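Local coordinates for protein lactate racemase (Thermoanaerobacterium thermosaccharolyticum, PDB 2YJG) that interconverts the D- and L-isomers of lactate as a homodimeric, nickel-dependent racemase that uses a nickel-pincer nucleotide cofactor, at residues 75-80 / 117-121; 233-238 / 250-255; 279-284 / 313-317. One frame throughout, in Å; residues are numbered along the deposited sequence.

Contact 1 of 3, residues 75-80 / 117-121. With SO4 (sulfate ion), chain D; SO4 (sulfate ion), chain E.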
loop_
_atom_site.group_PDB
_atom_site.type_symbol
_atom_site.label_atom_id
_atom_site.label_comp_id
_atom_site.label_asym_id
_atom_site.label_seq_id
_atom_site.Cartn_x
_atom_site.Cartn_y
_atom_site.Cartn_z
ATOM N N ARG A 75 13.164 11.040 3.029
ATOM C CA ARG A 75 13.149 12.266 3.824
ATOM C C ARG A 75 12.398 11.960 5.105
ATOM O O ARG A 75 11.502 11.107 5.108
ATOM C CB ARG A 75 12.484 13.426 3.064
ATOM C CG ARG A 75 13.075 13.723 1.684
ATOM C CD ARG A 75 14.585 13.904 1.641
ATOM N NE ARG A 75 15.008 15.152 2.295
ATOM C CZ ARG A 75 15.952 15.274 3.250
ATOM N NH1 ARG A 75 16.652 14.231 3.727
ATOM N NH2 ARG A 75 16.212 16.480 3.736
ATOM N N PRO A 76 12.759 12.621 6.204
ATOM C CA PRO A 76 12.105 12.357 7.493
ATOM C C PRO A 76 10.790 13.075 7.778
ATOM O O PRO A 76 10.397 13.184 8.949
ATOM C CB PRO A 76 13.176 12.798 8.492
ATOM C CG PRO A 76 13.789 13.946 7.845
ATOM C CD PRO A 76 13.861 13.586 6.355
ATOM N N VAL A 77 10.093 13.543 6.749
ATOM C CA VAL A 77 8.812 14.207 6.946
ATOM C C VAL A 77 7.807 13.271 7.673
ATOM O O VAL A 77 7.556 12.130 7.259
ATOM C CB VAL A 77 8.229 14.726 5.621
ATOM C CG1 VAL A 77 6.929 15.438 5.874
ATOM C CG2 VAL A 77 9.215 15.611 4.878
ATOM N N PRO A 78 7.260 13.726 8.803
ATOM C CA PRO A 78 6.371 12.902 9.602
ATOM C C PRO A 78 4.965 12.911 9.031
ATOM O O PRO A 78 4.032 13.427 9.640
ATOM C CB PRO A 78 6.413 13.558 10.980
ATOM C CG PRO A 78 6.700 14.985 10.712
ATOM C CD PRO A 78 7.524 15.033 9.436
ATOM N N SER A 79 4.807 12.336 7.847
ATOM C CA SER A 79 3.554 12.497 7.125
ATOM C C SER A 79 2.346 11.779 7.706
ATOM O O SER A 79 1.217 12.124 7.363
ATOM C CB SER A 79 3.743 12.140 5.646
ATOM O OG SER A 79 4.756 12.927 5.045
ATOM N N ARG A 80 2.552 10.747 8.534
ATOM C CA ARG A 80 1.424 10.137 9.234
ATOM C C ARG A 80 0.684 11.177 10.079
ATOM O O ARG A 80 -0.471 11.030 10.377
ATOM C CB ARG A 80 1.894 8.963 10.127
ATOM C CG ARG A 80 2.391 7.759 9.399
ATOM C CD ARG A 80 3.332 6.903 10.313
ATOM N NE ARG A 80 3.805 5.654 9.675
ATOM C CZ ARG A 80 3.104 4.512 9.567
ATOM N NH1 ARG A 80 1.863 4.418 10.018
ATOM N NH2 ARG A 80 3.645 3.441 8.972
ATOM N N LYS A 117 4.114 2.252 2.614
ATOM C CA LYS A 117 3.437 1.773 3.815
ATOM C C LYS A 117 4.231 2.214 5.033
ATOM O O LYS A 117 3.648 2.680 5.981
ATOM C CB LYS A 117 3.334 0.238 3.815
ATOM C CG LYS A 117 2.657 -0.331 5.040
ATOM C CD LYS A 117 2.952 -1.834 5.201
ATOM C CE LYS A 117 2.853 -2.228 6.677
ATOM N NZ LYS A 117 1.436 -2.191 7.106
ATOM N N ALA A 118 5.562 2.080 5.005
ATOM C CA ALA A 118 6.376 2.474 6.174
ATOM C C ALA A 118 6.242 3.950 6.516
ATOM O O ALA A 118 6.059 4.318 7.692
ATOM C CB ALA A 118 7.858 2.073 5.996
ATOM N N LYS A 119 6.245 4.787 5.481
ATOM C CA LYS A 119 6.161 6.249 5.637
ATOM C C LYS A 119 4.794 6.778 6.029
ATOM O O LYS A 119 4.690 7.581 6.954
ATOM C CB LYS A 119 6.569 6.945 4.338
ATOM C CG LYS A 119 6.840 8.409 4.501
ATOM C CD LYS A 119 8.298 8.509 4.986
ATOM C CE LYS A 119 8.704 9.906 5.114
ATOM N NZ LYS A 119 9.203 10.167 6.480
ATOM N N PHE A 120 3.760 6.345 5.302
ATOM C CA PHE A 120 2.423 6.896 5.402
ATOM C C PHE A 120 1.406 6.030 6.147
ATOM O O PHE A 120 0.433 6.545 6.645
ATOM C CB PHE A 120 1.903 7.199 3.976
ATOM C CG PHE A 120 2.806 8.079 3.198
ATOM C CD1 PHE A 120 2.915 9.432 3.508
ATOM C CD2 PHE A 120 3.569 7.588 2.152
ATOM C CE1 PHE A 120 3.758 10.253 2.787
ATOM C CE2 PHE A 120 4.445 8.416 1.457
ATOM C CZ PHE A 120 4.514 9.763 1.773
ATOM N N GLY A 121 1.674 4.729 6.294
ATOM C CA GLY A 121 0.723 3.836 6.933
ATOM C C GLY A 121 -0.215 3.254 5.878
ATOM O O GLY A 121 -0.519 3.884 4.866
HETATM S S SO4 D . 0.732 0.725 9.450
HETATM O O1 SO4 D . -0.110 1.771 9.976
HETATM O O2 SO4 D . 0.705 -0.508 10.197
HETATM O O3 SO4 D . 0.417 0.406 8.071
HETATM O O4 SO4 D . 2.102 1.176 9.390
HETATM S S SO4 E . 13.764 18.670 0.489
HETATM O O1 SO4 E . 12.563 19.016 -0.271
HETATM O O2 SO4 E . 13.312 17.874 1.656
HETATM O O3 SO4 E . 14.787 17.885 -0.258
HETATM O O4 SO4 E . 14.311 19.939 0.832
#

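Contact 2 of 3, residues 233-238 / 250-255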
loop_
_atom_site.group_PDB
_atom_site.type_symbol
_atom_site.label_atom_id
_atom_site.label_comp_id
_atom_site.label_asym_id
_atom_site.label_seq_id
_atom_site.Cartn_x
_atom_site.Cartn_y
_atom_site.Cartn_z
ATOM N N LEU A 233 2.501 27.068 -6.881
ATOM C CA LEU A 233 2.476 26.583 -5.506
ATOM C C LEU A 233 1.826 27.614 -4.596
ATOM O O LEU A 233 2.380 28.682 -4.283
ATOM C CB LEU A 233 3.921 26.199 -5.032
ATOM C CG LEU A 233 4.084 25.601 -3.636
ATOM C CD1 LEU A 233 3.272 24.279 -3.490
ATOM C CD2 LEU A 233 5.589 25.348 -3.297
ATOM N N ALA A 234 0.630 27.278 -4.136
ATOM C CA ALA A 234 -0.274 28.226 -3.488
ATOM C C ALA A 234 -0.263 28.186 -1.961
ATOM O O ALA A 234 -0.633 29.142 -1.273
ATOM C CB ALA A 234 -1.696 27.957 -4.007
ATOM N N PHE A 235 0.177 27.074 -1.404
ATOM C CA PHE A 235 0.184 26.877 0.046
ATOM C C PHE A 235 1.201 25.771 0.378
ATOM O O PHE A 235 1.269 24.747 -0.341
ATOM C CB PHE A 235 -1.216 26.456 0.512
ATOM C CG PHE A 235 -1.419 26.466 1.986
ATOM C CD1 PHE A 235 -1.129 25.350 2.761
ATOM C CD2 PHE A 235 -1.975 27.570 2.609
ATOM C CE1 PHE A 235 -1.354 25.378 4.117
ATOM C CE2 PHE A 235 -2.193 27.583 3.922
ATOM C CZ PHE A 235 -1.921 26.479 4.675
ATOM N N ILE A 236 1.949 25.997 1.469
ATOM C CA ILE A 236 2.820 24.978 2.060
ATOM C C ILE A 236 2.546 24.750 3.567
ATOM O O ILE A 236 1.960 25.633 4.267
ATOM C CB ILE A 236 4.302 25.298 1.815
ATOM C CG1 ILE A 236 4.778 26.440 2.728
ATOM C CG2 ILE A 236 4.573 25.555 0.280
ATOM C CD1 ILE A 236 6.350 26.622 2.716
ATOM N N LEU A 237 2.906 23.561 4.056
ATOM C CA LEU A 237 2.979 23.280 5.504
ATOM C C LEU A 237 4.373 22.725 5.607
ATOM O O LEU A 237 4.681 21.710 4.976
ATOM C CB LEU A 237 1.939 22.262 5.965
ATOM C CG LEU A 237 2.232 21.638 7.333
ATOM C CD1 LEU A 237 2.121 22.713 8.418
ATOM C CD2 LEU A 237 1.420 20.410 7.677
ATOM N N ASN A 238 5.243 23.418 6.312
ATOM C CA ASN A 238 6.604 22.875 6.567
ATOM C C ASN A 238 6.848 22.750 8.076
ATOM O O ASN A 238 6.580 23.690 8.806
ATOM C CB ASN A 238 7.682 23.787 5.986
ATOM C CG ASN A 238 7.908 23.613 4.508
ATOM O OD1 ASN A 238 7.190 22.903 3.781
ATOM N ND2 ASN A 238 8.913 24.295 4.043
ATOM N N ALA A 250 6.100 24.401 13.275
ATOM C CA ALA A 250 5.430 24.303 11.999
ATOM C C ALA A 250 5.005 25.654 11.483
ATOM O O ALA A 250 4.612 26.562 12.279
ATOM C CB ALA A 250 4.215 23.351 12.110
ATOM N N PHE A 251 5.100 25.799 10.157
ATOM C CA PHE A 251 4.875 27.032 9.431
ATOM C C PHE A 251 4.058 26.705 8.187
ATOM O O PHE A 251 4.431 25.816 7.434
ATOM C CB PHE A 251 6.226 27.675 9.042
ATOM C CG PHE A 251 7.121 27.873 10.198
ATOM C CD1 PHE A 251 7.880 26.833 10.677
ATOM C CD2 PHE A 251 7.140 29.118 10.905
ATOM C CE1 PHE A 251 8.689 26.980 11.817
ATOM C CE2 PHE A 251 7.952 29.256 12.009
ATOM C CZ PHE A 251 8.729 28.178 12.467
ATOM N N ALA A 252 3.000 27.478 7.948
ATOM C CA ALA A 252 2.061 27.235 6.890
ATOM C C ALA A 252 1.677 28.533 6.211
ATOM O O ALA A 252 1.611 29.597 6.880
ATOM C CB ALA A 252 0.813 26.527 7.462
ATOM N N GLY A 253 1.394 28.438 4.914
ATOM C CA GLY A 253 0.870 29.533 4.104
ATOM C C GLY A 253 1.632 29.740 2.830
ATOM O O GLY A 253 1.917 28.779 2.115
ATOM N N HIS A 254 1.993 30.998 2.535
ATOM C CA HIS A 254 2.597 31.392 1.284
ATOM C C HIS A 254 3.900 30.618 1.092
ATOM O O HIS A 254 4.667 30.446 2.066
ATOM C CB HIS A 254 2.870 32.882 1.353
ATOM C CG HIS A 254 3.371 33.486 0.094
ATOM N ND1 HIS A 254 4.684 33.384 -0.325
ATOM C CD2 HIS A 254 2.749 34.292 -0.801
ATOM C CE1 HIS A 254 4.827 34.044 -1.460
ATOM N NE2 HIS A 254 3.665 34.595 -1.774
ATOM N N SER A 255 4.119 30.108 -0.106
ATOM C CA SER A 255 5.213 29.132 -0.290
ATOM C C SER A 255 6.595 29.732 -0.007
ATOM O O SER A 255 7.524 29.021 0.389
ATOM C CB SER A 255 5.160 28.487 -1.670
ATOM O OG SER A 255 5.795 29.273 -2.656
HETATM O O HOH W 1 2.424 30.679 -2.326
#

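Contact 3 of 3, residues 279-284 / 313-317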
loop_
_atom_site.group_PDB
_atom_site.type_symbol
_atom_site.label_atom_id
_atom_site.label_comp_id
_atom_site.label_asym_id
_atom_site.label_seq_id
_atom_site.Cartn_x
_atom_site.Cartn_y
_atom_site.Cartn_z
ATOM N N ILE A 279 42.619 23.702 13.839
ATOM C CA ILE A 279 42.036 22.334 13.833
ATOM C C ILE A 279 40.553 22.419 14.208
ATOM O O ILE A 279 40.165 23.141 15.131
ATOM C CB ILE A 279 42.777 21.363 14.791
ATOM C CG1 ILE A 279 44.256 21.251 14.446
ATOM C CG2 ILE A 279 42.221 19.964 14.740
ATOM C CD1 ILE A 279 45.093 20.430 15.560
ATOM N N VAL A 280 39.729 21.693 13.464
ATOM C CA VAL A 280 38.353 21.524 13.796
ATOM C C VAL A 280 38.103 20.023 13.939
ATOM O O VAL A 280 38.605 19.236 13.115
ATOM C CB VAL A 280 37.461 22.053 12.662
ATOM C CG1 VAL A 280 36.055 21.827 12.997
ATOM C CG2 VAL A 280 37.750 23.546 12.312
ATOM N N ILE A 281 37.324 19.620 14.947
ATOM C CA ILE A 281 36.790 18.262 15.096
ATOM C C ILE A 281 35.307 18.297 14.944
ATOM O O ILE A 281 34.616 19.081 15.614
ATOM C CB ILE A 281 37.096 17.625 16.474
ATOM C CG1 ILE A 281 38.602 17.459 16.605
ATOM C CG2 ILE A 281 36.282 16.340 16.629
ATOM C CD1 ILE A 281 39.077 16.913 17.999
ATOM N N THR A 282 34.791 17.513 14.009
ATOM C CA THR A 282 33.336 17.452 13.828
ATOM C C THR A 282 32.876 16.022 13.422
ATOM O O THR A 282 33.674 15.065 13.483
ATOM C CB THR A 282 32.884 18.518 12.829
ATOM O OG1 THR A 282 31.472 18.697 12.904
ATOM C CG2 THR A 282 33.361 18.161 11.373
ATOM N N SER A 283 31.586 15.887 13.154
ATOM C CA SER A 283 30.999 14.587 12.786
ATOM C C SER A 283 29.936 14.793 11.741
ATOM O O SER A 283 29.594 15.922 11.398
ATOM C CB SER A 283 30.371 13.898 13.991
ATOM O OG SER A 283 29.081 14.357 14.188
ATOM N N ASN A 284 29.426 13.714 11.180
ATOM C CA ASN A 284 28.294 13.865 10.282
ATOM C C ASN A 284 26.998 13.421 10.899
ATOM O O ASN A 284 26.203 12.866 10.178
ATOM C CB ASN A 284 28.448 13.108 8.976
ATOM C CG ASN A 284 28.046 13.956 7.774
ATOM O OD1 ASN A 284 28.538 15.051 7.650
ATOM N ND2 ASN A 284 27.087 13.478 6.940
ATOM N N ILE A 313 40.740 19.664 9.187
ATOM C CA ILE A 313 39.421 19.309 9.619
ATOM C C ILE A 313 39.424 17.798 9.898
ATOM O O ILE A 313 39.762 16.981 8.982
ATOM C CB ILE A 313 38.388 19.637 8.518
ATOM C CG1 ILE A 313 38.304 21.155 8.281
ATOM C CG2 ILE A 313 36.995 19.038 8.829
ATOM C CD1 ILE A 313 37.790 21.501 6.755
ATOM N N ILE A 314 39.087 17.427 11.132
ATOM C CA ILE A 314 38.830 16.006 11.548
ATOM C C ILE A 314 37.336 15.775 11.592
ATOM O O ILE A 314 36.580 16.509 12.247
ATOM C CB ILE A 314 39.404 15.648 12.935
ATOM C CG1 ILE A 314 40.893 15.921 12.993
ATOM C CG2 ILE A 314 39.078 14.203 13.278
ATOM C CD1 ILE A 314 41.516 16.053 14.427
ATOM N N ILE A 315 36.890 14.770 10.860
ATOM C CA ILE A 315 35.489 14.440 10.797
ATOM C C ILE A 315 35.282 12.952 11.157
ATOM O O ILE A 315 35.893 12.074 10.554
ATOM C CB ILE A 315 34.827 14.763 9.407
ATOM C CG1 ILE A 315 33.346 14.514 9.565
ATOM C CG2 ILE A 315 35.381 13.945 8.279
ATOM C CD1 ILE A 315 32.378 15.156 8.646
ATOM N N ALA A 316 34.390 12.695 12.113
ATOM C CA ALA A 316 34.037 11.354 12.449
ATOM C C ALA A 316 32.771 11.032 11.721
ATOM O O ALA A 316 31.778 11.688 11.922
ATOM C CB ALA A 316 33.863 11.172 13.961
ATOM N N ALA A 317 32.851 10.013 10.855
ATOM C CA ALA A 317 31.760 9.567 9.963
ATOM C C ALA A 317 31.998 8.064 9.671
ATOM O O ALA A 317 32.981 7.684 9.048
ATOM C CB ALA A 317 31.730 10.403 8.643
#

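Contact 1 of 3, residues 75-80 / 117-121
K119 NZ is gripped by two carbonyls of the connection leading into helix 79-91. R75 O lies 2.8 Å from K119 NZ, which sits on a lone pair in the carbonyl plane; V77 O is 2.7 Å from K119 NZ, with the nitrogen tilted 34° from the V77 carbonyl plane. The lysine starts anti to its own amide nitrogen (chi1 -166°) and bends at chi2, with CG over one face of the F120 ring. With an alanine here, both carbonyls would probably lose their shared charged donor, leaving the turn freer to shift. Farther along, R80 holds A118 O side-on through NE and NH2, the NH2 bond measuring 2.9 Å, both from the same face of the carbonyl. R80 NH2 also donates to O4 of a sulfate at 2.8 Å, whose O3 takes K117 NZ, salt-bridged to E122. G121 N lies over the guanidinium face, G121 being the positive-phi glycine that follows helix 113-120. S79 CB packs 3.4 Å from F120 CE1, while S79 OG bonds E168. R75 NE meets a second sulfate O2 at 3.3 Å, nearly straight at 170°. By similarity R75 binds the nickel-pincer nucleotide, so this turn probably forms part of the cofactor site.

Contact 2 of 3, residues 233-238 / 250-255
N238 N gives F251 O a 2.8 Å hydrogen bond that is almost straight, 174° at the hydrogen, with the donor nearly on the line of the C=O bond. F251 N answers with a 2.9 Å bond to N238 O, which marks a hydrogen-bonded pair of the antiparallel beta hairpin made by strands 233-241 and 247-253. I236 and G253 form a second such pair. Between them L237 faces A252 as a non-hydrogen-bonded pair, their CA atoms 4.3 Å apart.

The two faces of the hairpin are filled differently. On the face of L237 and A252, L237 CD1 touches the methyl groups of A250 and A252, and the ring of F235 packs on A252 CB. That ring also lies over the backbone of G253: G253 CA sits 4.0 Å from the centroid of the F235 ring and 28° off its normal, a CH-pi contact. At the backbone angles of G253 a side chain would collide with A252 O, so only glycine fits comfortably. Helix 39-48 covers this side through contacts to F235, L237 and A250.

On the face of I236, N238 and F251, helix 257-270 supplies the cover. I236 places CG1 between its backbone N and carbonyl carbon (chi1 75°), so that CD1 comes 3.5 Å from S255 O while CG2 lies 3.6 Å from S255 CB. L233 CD2 packs on that same CB. Past the strand, H254 ND1 accepts from the backbone N atoms of E256 and K257, capping the turn into the helix. One water bridges the segment ends, donating to L233 O at 2.8 Å and accepting from S255 N at 2.9 Å, while its oxygen stands over the H254 ring.

Contact 3 of 3, residues 279-284 / 313-317
I314 CD1 touches two isoleucines of the neighbouring strand. I281 runs beside I314, pointing the same way, with CG1 3.9 Å from I314 CD1; I279 meets it at a slant, its CG2 4.0 Å from that same methyl. Helix 395-405 packs on all three. On the other face, T282 and I315 lie side by side, T282 CG2 being 4.1 Å from I315 CG1. I315 holds CG1 anti to its amide nitrogen (chi1 -174°), a setting that carries CD1 along to N284, where it lies 4.0 Å from OD1.

Between these two layers the backbones run parallel, the segment axes 22° apart. I314 uses both its polar backbone atoms: its N donates to V280 O at 2.7 Å and its O accepts from T282 N at the same length. A316 N bonds T282 O, and N284 N reaches A316 O at 3.2 Å. Helix 293-305 between them suggests a beta-alpha-beta crossover. Apolar branches thus make most side-chain contacts across the strands, whereas polar ends turn to backbone: T282 OG1 to I415 O, N284 OD1 to G299 N and ND2 to L289 O. These bonds probably hold N284, just past the strand, close to Q295 and K298, which by similarity bind substrate.

In the fold
Contacts 1 and 2 belong to one lobe, with centres 19 Å apart and nearest atoms about 7 Å apart. Strand 233-241 links them: its hairpin partner gives contact 2, while P76 and P78 of contact 1 rest on I241 and V239. Contact 3 lies in the parallel sheet of the other lobe, centred 31 Å from contact 1 and 35 Å from contact 2, across the chain's centre from the latter. The probable active site bridges this separation. The R75 side chain is about 5 Å from that of H108, by similarity a proton donor/acceptor, and about 6 Å from that of K298, by similarity substrate-binding; N284 of contact 3 approaches the K298 side chain to about 4 Å.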